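Local atomic coordinates of penicillin-binding protein activator LpoB (Salmonella enterica subsp. enterica serovar Typhimurium, PDB entry 4Q6V), a protein that probably regulates peptidoglycan synthesis as an outer-membrane lipoprotein essential for the function of penicillin-binding protein 1B. Residues Ala6-Val11 with Ala53-Phe58; Lys70-Leu75 with Ala91-Ala96; Lys86-Ala91 with Gln116-Gln121. All coordinates share one frame; numbering follows the deposited sequence.

Along the C-terminal domain of LpoB, contact 1 closes before the other two begin, while the segments of contacts 2 and 3 alternate and share Ala91 of helix 84-94. Contact 1 joins helix 3-15 to the end of helix 41-54. Its centre lies about 25 Å from that of contact 2, on the opposite side of the chain's centre, and about 19 Å from that of contact 3. Contacts 2 and 3 are about 11 Å apart between centres and touch. Helix 3-15 meets Leu113 and Met115 of strand 112-119, helix 84-94 meets Met118; odd- and even-numbered side chains point to opposite faces of the strand, consistent with helices covering both faces of the mixed sheet.

Contact 1 of 3, residues Ala6-Val11 with Ala53-Phe58; sequences AMQPLV and ANNGKF
Gln8 and Val11, one helical turn apart, both reach Asn55, the first residue beyond helix 41-54 to leave helical backbone angles. The contact is small, burying 114 Å² over both sides, and the nearest CA atoms, those of Val11 and Asn55, are 7.5 Å apart. Within the first helix, Met7 O accepts a hydrogen bond of 2.9 Å from Val11 N and a weak one from Leu10 N, which hold the turn together just where the helix is kinked at Pro9. Gln8 spans the gap with a bent side chain. A chi2 of -63° folds the chain beyond CB and carries Gln8 OE1 to within 3.2 Å of the atom modelled as Asn55 OD1. Two amide oxygens facing each other would be unfavourable, and the Asn55 amide, which is poorly ordered, is probably turned over in the model; in the reversed orientation the pair may be a hydrogen bond. The amide planes stand 88° apart, nearly perpendicular. Gln8 NE2 has a clearer partner, a hydrogen bond to Asn4 OD1 one turn earlier in the same helix. Val11 then supplies the apolar half of the contact: Val11 CG1 lies 4.2 Å from Asn55 CB, where the two side chains cross at about a right angle. Past Asn55 the chain turns through Gly56, whose phi is 84°. Gly56 O lies 3.8 Å above the ring plane of Phe58, offset toward the rim. Phe58 in turn packs on Met14 and Leu15 of helix 3-15. Thus helix 3-15 lies beside helix 41-54, with Met7 on Thr47 and Leu48, Gln8 on Ala51 and Val11 on Leu52, while Leu10 rests on Leu113 and Met115 of strand 112-119.

Contact 2 of 3, residues Lys70-Leu75 with Ala91-Ala96; sequences KQQLGL and ARNVGA
Asn93 carries this surface contact, burying 56 Å² against the end of helix 63-72, where Leu73 and Gln72 receive it. The CA atoms of Gln72 and Asn93 are 8.8 Å apart, so side chains alone close the gap between the helices. The approach of Leu73 does not depend on how the amide is oriented: a methyl, Leu73 CD1, lies 3.6 Å from Asn93 CG. The side chains of Leu73 and Asn93 run past each other in opposite directions, which lets the methyl come alongside the amide group. Gln72 comes to the same amide with its CG beside the backbone N and the chain extended beyond it (chi2 161°), a shape that takes the terminal amide across to the neighbouring helix. Gln72 OE1 and Asn93 OD1 are modelled 3.1 Å apart, with the two amide planes 62° to one another. Both amides are probably turned over in the model, so the pairing of these oxygens is doubtful; a hydrogen bond may exist once one is turned back. Ile90 of helix 84-94 also packs against Lys70, Leu73 and Leu75, and Lys70 NZ is hydrogen-bonded to the carbonyl oxygens of Pro77 and Asp79 in the connection between the helices. Gly74 has a phi of 78°, and two hydrogen bonds reach back round it into the last turn: Leu75 N to Lys70 O at 3.0 Å and Gly74 N to Gln71 O at 3.2 Å. The facing helix also ends at a glycine of positive phi, Gly95, after which Ala96 N is hydrogen-bonded back to Ala91 O at 3.0 Å. Two successive helices are thus paired side by side near their C-terminal ends, the first closed by a Schellman motif.

Contact 3 of 3, residues Lys86-Ala91 with Gln116-Gln121; sequences KAIGIA and QLMLVQ
Ile88 and Ala91 meet Met118 and Val120 with no flat group from either segment between them, so no ring face or edge is involved; an aromatic neighbour, Tyr101, is touched by Ala87 and Met118. The motif is a helix packed on a beta sheet, helix 84-94 lying over strand 112-119 of this mixed alpha-beta domain. The CA atoms of Ile88 and Val120 approach to 6.1 Å, and the side-chain contacts are apolar. Met118, a selenomethionine, leaves the strand with CG anti to its backbone N (chi1 174°) and crosses Ile88 at about a right angle. Met118 SE lies 3.8 Å from Ile88 CD1. The modelled position of Met118 CE is doubtful, because it clashes with Ile88 CG1. Val120 follows two residues on, just past the strand: Val120 CG1 is 4.3 Å from Ile88 CG2. Backbone hydrogen bonds of Met118 with Val99 and of Val120 with Gln97 tie this end of the strand to its neighbour. Both Val120 methyls face the small side chain of Ala91, whose CB lies 3.9 Å from Val120 CG1 and 3.5 Å from Val120 CG2.

Contact 1 of 3, residues Ala6-Val11 with Ala53-Phe58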
ATOM      1  N   ALA A   6       6.225   9.082   9.725  1.00 27.04           N
ATOM      2  CA  ALA A   6       4.932   8.428   9.809  1.00 26.14           C
ATOM      3  C   ALA A   6       4.954   6.942   9.411  1.00 27.89           C
ATOM      4  O   ALA A   6       4.349   6.091  10.107  1.00 29.40           O
ATOM      5  CB  ALA A   6       3.943   9.192   8.970  1.00 25.93           C
HETATM    6  N   MSE A   7       5.683   6.643   8.336  1.00 26.55           N
HETATM    7  CA  MSE A   7       5.592   5.321   7.704  1.00 27.81           C
HETATM    8  C   MSE A   7       6.439   4.277   8.417  1.00 31.18           C
HETATM    9  O   MSE A   7       6.040   3.129   8.545  1.00 30.69           O
HETATM   10  CB  MSE A   7       5.985   5.434   6.260  1.00 26.57           C
HETATM   11  CG  MSE A   7       4.786   5.727   5.361  1.00 25.43           C
HETATM   12 SE   MSE A   7       5.347   6.407   3.603  1.00 27.89          SE
HETATM   13  CE  MSE A   7       3.549   6.552   2.855  1.00 22.70           C
ATOM     14  N   GLN A   8       7.613   4.669   8.935  1.00 33.47           N
ATOM     15  CA  GLN A   8       8.574   3.730   9.525  1.00 32.16           C
ATOM     16  C   GLN A   8       8.014   2.998  10.731  1.00 30.78           C
ATOM     17  O   GLN A   8       8.139   1.774  10.845  1.00 31.83           O
ATOM     18  CB  GLN A   8       9.891   4.428   9.923  1.00 39.06           C
ATOM     19  CG  GLN A   8      10.687   5.043   8.791  1.00 46.62           C
ATOM     20  CD  GLN A   8      11.178   4.030   7.788  1.00 51.66           C
ATOM     21  OE1 GLN A   8      11.402   2.864   8.117  1.00 56.38           O
ATOM     22  NE2 GLN A   8      11.338   4.474   6.532  1.00 54.80           N
ATOM     23  N   PRO A   9       7.400   3.724  11.662  1.00 27.37           N
ATOM     24  CA  PRO A   9       6.838   3.048  12.808  1.00 27.68           C
ATOM     25  C   PRO A   9       5.687   2.106  12.447  1.00 27.49           C
ATOM     26  O   PRO A   9       5.501   1.113  13.127  1.00 27.23           O
ATOM     27  CB  PRO A   9       6.336   4.191  13.694  1.00 28.17           C
ATOM     28  CG  PRO A   9       6.482   5.450  12.935  1.00 28.41           C
ATOM     29  CD  PRO A   9       7.497   5.182  11.875  1.00 29.93           C
ATOM     30  N   LEU A  10       4.913   2.457  11.409  1.00 28.50           N
ATOM     31  CA  LEU A  10       3.729   1.669  11.021  1.00 26.02           C
ATOM     32  C   LEU A  10       4.215   0.406  10.310  1.00 23.85           C
ATOM     33  O   LEU A  10       3.724  -0.693  10.553  1.00 27.06           O
ATOM     34  CB  LEU A  10       2.841   2.477  10.109  1.00 26.71           C
ATOM     35  CG  LEU A  10       2.041   3.635  10.708  1.00 26.12           C
ATOM     36  CD1 LEU A  10       1.247   4.396   9.668  1.00 25.18           C
ATOM     37  CD2 LEU A  10       1.100   3.081  11.757  1.00 27.90           C
ATOM     38  N   VAL A  11       5.212   0.550   9.450  1.00 24.23           N
ATOM     39  CA  VAL A  11       5.806  -0.639   8.800  1.00 25.08           C
ATOM     40  C   VAL A  11       6.417  -1.594   9.814  1.00 27.25           C
ATOM     41  O   VAL A  11       6.322  -2.806   9.711  1.00 25.06           O
ATOM     42  CB  VAL A  11       6.841  -0.252   7.751  1.00 24.18           C
ATOM     43  CG1 VAL A  11       7.675  -1.459   7.361  1.00 26.55           C
ATOM     44  CG2 VAL A  11       6.133   0.347   6.545  1.00 25.28           C
ATOM     45  N   ALA A  53      10.563  -2.469   1.232  1.00 28.18           N
ATOM     46  CA  ALA A  53      11.672  -3.196   0.631  1.00 29.61           C
ATOM     47  C   ALA A  53      12.889  -3.300   1.536  1.00 37.01           C
ATOM     48  O   ALA A  53      13.659  -4.238   1.383  1.00 45.96           O
ATOM     49  CB  ALA A  53      12.096  -2.555  -0.681  1.00 30.03           C
ATOM     50  N   ASN A  54      13.046  -2.365   2.469  1.00 39.25           N
ATOM     51  CA  ASN A  54      14.219  -2.291   3.335  1.00 47.66           C
ATOM     52  C   ASN A  54      13.961  -2.994   4.654  1.00 51.06           C
ATOM     53  O   ASN A  54      14.814  -3.750   5.120  1.00 52.89           O
ATOM     54  CB  ASN A  54      14.633  -0.822   3.588  1.00 50.41           C
ATOM     55  CG  ASN A  54      15.145  -0.124   2.329  1.00 53.97           C
ATOM     56  OD1 ASN A  54      15.404  -0.741   1.288  1.00 57.97           O
ATOM     57  ND2 ASN A  54      15.299   1.192   2.407  1.00 59.35           N
ATOM     58  N   ASN A  55      12.804  -2.725   5.258  1.00 48.47           N
ATOM     59  CA  ASN A  55      12.370  -3.466   6.446  1.00 57.52           C
ATOM     60  C   ASN A  55      11.444  -4.624   6.091  1.00 53.80           C
ATOM     61  O   ASN A  55      10.368  -4.432   5.537  1.00 63.85           O
ATOM     62  CB  ASN A  55      11.681  -2.566   7.476  1.00 64.42           C
ATOM     63  CG  ASN A  55      12.489  -1.328   7.828  1.00 68.90           C
ATOM     64  OD1 ASN A  55      11.916  -0.245   7.966  1.00 66.20           O
ATOM     65  ND2 ASN A  55      13.811  -1.471   7.979  1.00 72.93           N
ATOM     66  N   GLY A  56      11.876  -5.836   6.403  1.00 46.37           N
ATOM     67  CA  GLY A  56      11.041  -7.008   6.161  1.00 47.22           C
ATOM     68  C   GLY A  56      11.100  -7.570   4.753  1.00 43.37           C
ATOM     69  O   GLY A  56      10.375  -8.530   4.465  1.00 42.67           O
ATOM     70  N   LYS A  57      11.940  -6.983   3.887  1.00 38.31           N
ATOM     71  CA  LYS A  57      12.578  -7.660   2.754  1.00 35.35           C
ATOM     72  C   LYS A  57      11.507  -8.287   1.823  1.00 35.25           C
ATOM     73  O   LYS A  57      11.798  -9.250   1.098  1.00 37.34           O
ATOM     74  CB  LYS A  57      13.586  -8.718   3.230  1.00 39.24           C
ATOM     75  CG  LYS A  57      13.063 -10.171   3.314  1.00 47.75           C
ATOM     76  CD  LYS A  57      14.043 -11.230   3.862  1.00 48.40           C
ATOM     77  CE  LYS A  57      13.479 -12.061   4.999  1.00 45.69           C
ATOM     78  NZ  LYS A  57      13.998 -11.606   6.326  1.00 47.59           N
ATOM     79  N   PHE A  58      10.289  -7.725   1.807  1.00 27.96           N
ATOM     80  CA  PHE A  58       9.283  -8.129   0.841  1.00 25.79           C
ATOM     81  C   PHE A  58       9.827  -8.021  -0.571  1.00 24.03           C
ATOM     82  O   PHE A  58      10.646  -7.162  -0.844  1.00 26.24           O
ATOM     83  CB  PHE A  58       8.036  -7.253   0.930  1.00 25.80           C
ATOM     84  CG  PHE A  58       7.353  -7.281   2.259  1.00 24.89           C
ATOM     85  CD1 PHE A  58       6.540  -8.348   2.613  1.00 24.97           C
ATOM     86  CD2 PHE A  58       7.539  -6.229   3.160  1.00 24.78           C
ATOM     87  CE1 PHE A  58       5.917  -8.378   3.845  1.00 23.84           C
ATOM     88  CE2 PHE A  58       6.907  -6.242   4.373  1.00 26.93           C
ATOM     89  CZ  PHE A  58       6.097  -7.327   4.729  1.00 26.98           C
TER

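Contact 2 of 3, residues Lys70-Leu75 with Ala91-Ala96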
ATOM      1  N   LYS A  70      -3.230  -5.189 -15.093  1.00 16.77           N
ATOM      2  CA  LYS A  70      -4.427  -4.402 -15.419  1.00 19.54           C
ATOM      3  C   LYS A  70      -4.927  -4.621 -16.819  1.00 19.39           C
ATOM      4  O   LYS A  70      -6.102  -4.748 -17.094  1.00 19.81           O
ATOM      5  CB  LYS A  70      -4.195  -2.925 -15.140  1.00 20.17           C
ATOM      6  CG  LYS A  70      -4.117  -2.556 -13.652  1.00 21.43           C
ATOM      7  CD  LYS A  70      -4.155  -1.066 -13.387  1.00 23.57           C
ATOM      8  CE  LYS A  70      -2.790  -0.447 -13.634  1.00 25.47           C
ATOM      9  NZ  LYS A  70      -2.778   0.977 -13.206  1.00 27.50           N
ATOM     10  N   GLN A  71      -4.000  -4.662 -17.756  1.00 22.46           N
ATOM     11  CA  GLN A  71      -4.343  -4.792 -19.150  1.00 24.78           C
ATOM     12  C   GLN A  71      -4.897  -6.223 -19.421  1.00 24.25           C
ATOM     13  O   GLN A  71      -5.887  -6.385 -20.137  1.00 23.69           O
ATOM     14  CB  GLN A  71      -3.101  -4.531 -19.987  1.00 25.12           C
ATOM     15  CG  GLN A  71      -3.321  -4.813 -21.458  1.00 29.21           C
ATOM     16  CD  GLN A  71      -2.093  -4.546 -22.280  1.00 30.35           C
ATOM     17  OE1 GLN A  71      -1.031  -5.162 -22.050  1.00 31.44           O
ATOM     18  NE2 GLN A  71      -2.230  -3.631 -23.250  1.00 29.61           N
ATOM     19  N   GLN A  72      -4.291  -7.243 -18.820  1.00 22.40           N
ATOM     20  CA  GLN A  72      -4.815  -8.607 -18.933  1.00 22.30           C
ATOM     21  C   GLN A  72      -6.212  -8.810 -18.340  1.00 26.33           C
ATOM     22  O   GLN A  72      -6.921  -9.754 -18.744  1.00 26.88           O
ATOM     23  CB  GLN A  72      -3.847  -9.604 -18.341  1.00 21.20           C
ATOM     24  CG  GLN A  72      -2.468  -9.567 -18.938  1.00 23.04           C
ATOM     25  CD  GLN A  72      -1.443 -10.223 -18.036  1.00 23.39           C
ATOM     26  OE1 GLN A  72      -1.757 -10.660 -16.928  1.00 24.85           O
ATOM     27  NE2 GLN A  72      -0.209 -10.253 -18.514  1.00 23.02           N
ATOM     28  N   LEU A  73      -6.633  -7.933 -17.417  1.00 26.32           N
ATOM     29  CA  LEU A  73      -7.925  -8.025 -16.774  1.00 27.88           C
ATOM     30  C   LEU A  73      -8.966  -7.055 -17.360  1.00 28.62           C
ATOM     31  O   LEU A  73     -10.109  -7.032 -16.894  1.00 30.89           O
ATOM     32  CB  LEU A  73      -7.773  -7.797 -15.261  1.00 29.73           C
ATOM     33  CG  LEU A  73      -7.536  -9.090 -14.467  1.00 33.90           C
ATOM     34  CD1 LEU A  73      -6.244  -9.792 -14.860  1.00 37.11           C
ATOM     35  CD2 LEU A  73      -7.542  -8.767 -12.982  1.00 34.69           C
ATOM     36  N   GLY A  74      -8.587  -6.267 -18.359  1.00 24.71           N
ATOM     37  CA  GLY A  74      -9.466  -5.352 -19.088  1.00 23.85           C
ATOM     38  C   GLY A  74      -9.758  -4.069 -18.326  1.00 23.31           C
ATOM     39  O   GLY A  74     -10.752  -3.378 -18.574  1.00 26.03           O
ATOM     40  N   LEU A  75      -8.931  -3.766 -17.332  1.00 21.82           N
ATOM     41  CA  LEU A  75      -9.093  -2.556 -16.525  1.00 22.06           C
ATOM     42  C   LEU A  75      -8.473  -1.400 -17.314  1.00 21.32           C
ATOM     43  O   LEU A  75      -7.620  -1.584 -18.151  1.00 23.50           O
ATOM     44  CB  LEU A  75      -8.472  -2.681 -15.137  1.00 21.93           C
ATOM     45  CG  LEU A  75      -9.028  -3.805 -14.264  1.00 23.17           C
ATOM     46  CD1 LEU A  75      -8.340  -3.815 -12.914  1.00 23.10           C
ATOM     47  CD2 LEU A  75     -10.542  -3.637 -14.140  1.00 23.79           C
ATOM     48  N   ALA A  91      -3.857  -9.043  -7.620  1.00 18.71           N
ATOM     49  CA  ALA A  91      -2.933  -9.738  -6.738  1.00 16.85           C
ATOM     50  C   ALA A  91      -2.788 -11.160  -7.186  1.00 18.83           C
ATOM     51  O   ALA A  91      -1.673 -11.715  -7.207  1.00 20.25           O
ATOM     52  CB  ALA A  91      -3.446  -9.661  -5.319  1.00 17.71           C
ATOM     53  N   ARG A  92      -3.891 -11.789  -7.598  1.00 19.12           N
ATOM     54  CA  ARG A  92      -3.846 -13.218  -7.996  1.00 23.18           C
ATOM     55  C   ARG A  92      -3.081 -13.467  -9.287  1.00 23.40           C
ATOM     56  O   ARG A  92      -2.311 -14.440  -9.381  1.00 21.58           O
ATOM     57  CB  ARG A  92      -5.258 -13.786  -8.088  1.00 27.33           C
ATOM     58  CG  ARG A  92      -5.982 -13.827  -6.744  1.00 34.16           C
ATOM     59  CD  ARG A  92      -7.051 -14.921  -6.707  1.00 42.20           C
ATOM     60  NE  ARG A  92      -7.539 -15.189  -5.344  1.00 48.36           N
ATOM     61  CZ  ARG A  92      -8.705 -14.760  -4.861  1.00 56.45           C
ATOM     62  NH1 ARG A  92      -9.558 -14.042  -5.597  1.00 57.67           N
ATOM     63  NH2 ARG A  92      -9.035 -15.058  -3.609  1.00 59.82           N
ATOM     64  N   ASN A  93      -3.252 -12.560 -10.253  1.00 22.46           N
ATOM     65  CA  ASN A  93      -2.492 -12.629 -11.489  1.00 24.24           C
ATOM     66  C   ASN A  93      -1.006 -12.503 -11.291  1.00 24.21           C
ATOM     67  O   ASN A  93      -0.283 -13.188 -11.996  1.00 29.24           O
ATOM     68  CB  ASN A  93      -2.973 -11.583 -12.507  1.00 27.84           C
ATOM     69  CG  ASN A  93      -3.775 -12.186 -13.651  1.00 33.87           C
ATOM     70  OD1 ASN A  93      -3.743 -11.694 -14.788  1.00 32.92           O
ATOM     71  ND2 ASN A  93      -4.498 -13.272 -13.366  1.00 33.33           N
ATOM     72  N   VAL A  94      -0.562 -11.653 -10.362  1.00 22.72           N
ATOM     73  CA  VAL A  94       0.863 -11.330 -10.182  1.00 21.58           C
ATOM     74  C   VAL A  94       1.577 -12.159  -9.123  1.00 22.06           C
ATOM     75  O   VAL A  94       2.790 -11.997  -8.906  1.00 21.95           O
ATOM     76  CB  VAL A  94       1.073  -9.832  -9.854  1.00 21.82           C
ATOM     77  CG1 VAL A  94       0.569  -8.998 -11.023  1.00 21.95           C
ATOM     78  CG2 VAL A  94       0.394  -9.398  -8.532  1.00 19.59           C
ATOM     79  N   GLY A  95       0.815 -12.997  -8.428  1.00 22.12           N
ATOM     80  CA  GLY A  95       1.365 -13.864  -7.411  1.00 23.40           C
ATOM     81  C   GLY A  95       1.610 -13.249  -6.028  1.00 22.28           C
ATOM     82  O   GLY A  95       2.475 -13.680  -5.260  1.00 22.32           O
ATOM     83  N   ALA A  96       0.818 -12.243  -5.662  1.00 19.57           N
ATOM     84  CA  ALA A  96       1.038 -11.536  -4.387  1.00 16.51           C
ATOM     85  C   ALA A  96       0.299 -12.254  -3.278  1.00 17.40           C
ATOM     86  O   ALA A  96      -0.842 -12.714  -3.493  1.00 19.32           O
ATOM     87  CB  ALA A  96       0.558 -10.112  -4.524  1.00 15.24           C
TER

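Contact 3 of 3, residues Lys86-Ala91 with Gln116-Gln121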
ATOM      1  N   LYS A  86     -10.945  -5.531  -7.357  1.00 31.37           N
ATOM      2  CA  LYS A  86      -9.923  -5.242  -8.372  1.00 32.67           C
ATOM      3  C   LYS A  86      -8.519  -5.538  -7.836  1.00 31.44           C
ATOM      4  O   LYS A  86      -7.679  -6.057  -8.534  1.00 28.54           O
ATOM      5  CB  LYS A  86      -9.992  -3.788  -8.816  1.00 32.79           C
ATOM      6  CG  LYS A  86     -11.152  -3.474  -9.750  1.00 34.70           C
ATOM      7  CD  LYS A  86     -11.143  -2.000 -10.124  1.00 33.33           C
ATOM      8  CE  LYS A  86     -12.448  -1.583 -10.797  1.00 34.27           C
ATOM      9  NZ  LYS A  86     -12.348  -0.178 -11.274  1.00 30.96           N
ATOM     10  N   ALA A  87      -8.277  -5.234  -6.570  1.00 30.69           N
ATOM     11  CA  ALA A  87      -6.967  -5.439  -5.963  1.00 28.84           C
ATOM     12  C   ALA A  87      -6.653  -6.921  -5.833  1.00 27.87           C
ATOM     13  O   ALA A  87      -5.549  -7.366  -6.127  1.00 27.87           O
ATOM     14  CB  ALA A  87      -6.881  -4.725  -4.629  1.00 26.30           C
ATOM     15  N   ILE A  88      -7.632  -7.712  -5.456  1.00 28.92           N
ATOM     16  CA  ILE A  88      -7.457  -9.149  -5.334  1.00 32.84           C
ATOM     17  C   ILE A  88      -7.348  -9.817  -6.713  1.00 31.87           C
ATOM     18  O   ILE A  88      -6.568 -10.778  -6.897  1.00 26.98           O
ATOM     19  CB  ILE A  88      -8.612  -9.803  -4.557  1.00 34.53           C
ATOM     20  CG1 ILE A  88      -8.607  -9.285  -3.137  1.00 42.98           C
ATOM     21  CG2 ILE A  88      -8.441 -11.307  -4.477  1.00 37.62           C
ATOM     22  CD1 ILE A  88      -9.857  -9.597  -2.361  1.00 49.41           C
ATOM     23  N   GLY A  89      -8.179  -9.351  -7.648  1.00 29.44           N
ATOM     24  CA  GLY A  89      -8.087  -9.802  -9.039  1.00 28.85           C
ATOM     25  C   GLY A  89      -6.676  -9.617  -9.561  1.00 26.24           C
ATOM     26  O   GLY A  89      -6.129 -10.527 -10.175  1.00 26.53           O
ATOM     27  N   ILE A  90      -6.062  -8.472  -9.276  1.00 23.16           N
ATOM     28  CA  ILE A  90      -4.727  -8.166  -9.727  1.00 22.95           C
ATOM     29  C   ILE A  90      -3.695  -8.966  -8.940  1.00 19.76           C
ATOM     30  O   ILE A  90      -2.776  -9.541  -9.503  1.00 17.78           O
ATOM     31  CB  ILE A  90      -4.423  -6.642  -9.657  1.00 26.26           C
ATOM     32  CG1 ILE A  90      -5.301  -5.831 -10.608  1.00 25.81           C
ATOM     33  CG2 ILE A  90      -2.966  -6.350 -10.008  1.00 27.86           C
ATOM     34  CD1 ILE A  90      -5.068  -6.126 -12.059  1.00 29.33           C
ATOM     35  N   ALA A  91      -3.857  -9.043  -7.620  1.00 18.71           N
ATOM     36  CA  ALA A  91      -2.933  -9.738  -6.738  1.00 16.85           C
ATOM     37  C   ALA A  91      -2.788 -11.160  -7.186  1.00 18.83           C
ATOM     38  O   ALA A  91      -1.673 -11.715  -7.207  1.00 20.25           O
ATOM     39  CB  ALA A  91      -3.446  -9.661  -5.319  1.00 17.71           C
ATOM     40  N   GLN A 116      -3.817  -0.594   5.766  1.00 24.83           N
ATOM     41  CA  GLN A 116      -4.395  -1.893   6.031  1.00 24.52           C
ATOM     42  C   GLN A 116      -3.779  -2.996   5.160  1.00 20.55           C
ATOM     43  O   GLN A 116      -3.540  -2.801   3.962  1.00 21.54           O
ATOM     44  CB  GLN A 116      -5.879  -1.812   5.802  1.00 28.79           C
ATOM     45  CG  GLN A 116      -6.475  -0.460   6.178  1.00 32.25           C
ATOM     46  CD  GLN A 116      -7.744  -0.286   5.437  1.00 38.14           C
ATOM     47  OE1 GLN A 116      -8.719  -0.993   5.752  1.00 36.74           O
ATOM     48  NE2 GLN A 116      -7.740   0.620   4.453  1.00 38.69           N
ATOM     49  N   LEU A 117      -3.517  -4.143   5.772  1.00 18.37           N
ATOM     50  CA  LEU A 117      -2.907  -5.271   5.063  1.00 16.46           C
ATOM     51  C   LEU A 117      -3.871  -6.415   4.858  1.00 17.18           C
ATOM     52  O   LEU A 117      -4.323  -7.062   5.847  1.00 16.65           O
ATOM     53  CB  LEU A 117      -1.669  -5.747   5.815  1.00 16.98           C
ATOM     54  CG  LEU A 117      -0.854  -6.821   5.114  1.00 19.04           C
ATOM     55  CD1 LEU A 117      -0.104  -6.223   3.943  1.00 20.42           C
ATOM     56  CD2 LEU A 117       0.071  -7.457   6.127  1.00 21.48           C
HETATM   57  N   MSE A 118      -4.137  -6.728   3.590  1.00 16.13           N
HETATM   58  CA  MSE A 118      -5.111  -7.750   3.221  1.00 17.46           C
HETATM   59  C   MSE A 118      -4.411  -9.013   2.813  1.00 16.48           C
HETATM   60  O   MSE A 118      -3.558  -9.039   1.924  1.00 17.15           O
HETATM   61  CB  MSE A 118      -6.045  -7.207   2.124  1.00 17.72           C
HETATM   62  CG  MSE A 118      -6.957  -8.282   1.620  1.00 21.84           C
HETATM   63 SE   MSE A 118      -8.364  -7.562   0.478  1.00 27.41          SE
HETATM   64  CE  MSE A 118      -7.302  -7.578  -1.174  1.00 27.59           C
ATOM     65  N   LEU A 119      -4.760 -10.122   3.446  1.00 17.75           N
ATOM     66  CA  LEU A 119      -4.386 -11.471   2.953  1.00 18.56           C
ATOM     67  C   LEU A 119      -5.143 -11.840   1.688  1.00 18.47           C
ATOM     68  O   LEU A 119      -6.379 -11.896   1.704  1.00 17.24           O
ATOM     69  CB  LEU A 119      -4.640 -12.517   4.033  1.00 21.78           C
ATOM     70  CG  LEU A 119      -4.050 -13.925   3.822  1.00 25.19           C
ATOM     71  CD1 LEU A 119      -2.524 -13.898   3.978  1.00 26.59           C
ATOM     72  CD2 LEU A 119      -4.678 -14.911   4.816  1.00 26.95           C
ATOM     73  N   VAL A 120      -4.408 -12.056   0.588  1.00 19.50           N
ATOM     74  CA  VAL A 120      -5.027 -12.269  -0.710  1.00 21.90           C
ATOM     75  C   VAL A 120      -5.889 -13.528  -0.739  1.00 21.33           C
ATOM     76  O   VAL A 120      -7.053 -13.508  -1.130  1.00 21.86           O
ATOM     77  CB  VAL A 120      -3.972 -12.292  -1.868  1.00 21.10           C
ATOM     78  CG1 VAL A 120      -4.579 -12.763  -3.170  1.00 20.74           C
ATOM     79  CG2 VAL A 120      -3.372 -10.905  -2.036  1.00 19.81           C
ATOM     80  N   GLN A 121      -5.302 -14.613  -0.263  1.00 24.74           N
ATOM     81  CA  GLN A 121      -5.981 -15.897  -0.198  1.00 28.01           C
ATOM     82  C   GLN A 121      -7.445 -15.813   0.214  1.00 23.35           C
ATOM     83  O   GLN A 121      -8.309 -16.425  -0.407  1.00 20.09           O
ATOM     84  CB  GLN A 121      -5.194 -16.841   0.717  1.00 37.87           C
ATOM     85  CG  GLN A 121      -5.864 -18.187   0.940  1.00 48.69           C
ATOM     86  CD  GLN A 121      -5.585 -19.143  -0.176  1.00 56.24           C
ATOM     87  OE1 GLN A 121      -4.947 -20.171   0.052  1.00 64.35           O
ATOM     88  NE2 GLN A 121      -6.047 -18.799  -1.381  1.00 62.93           N
TER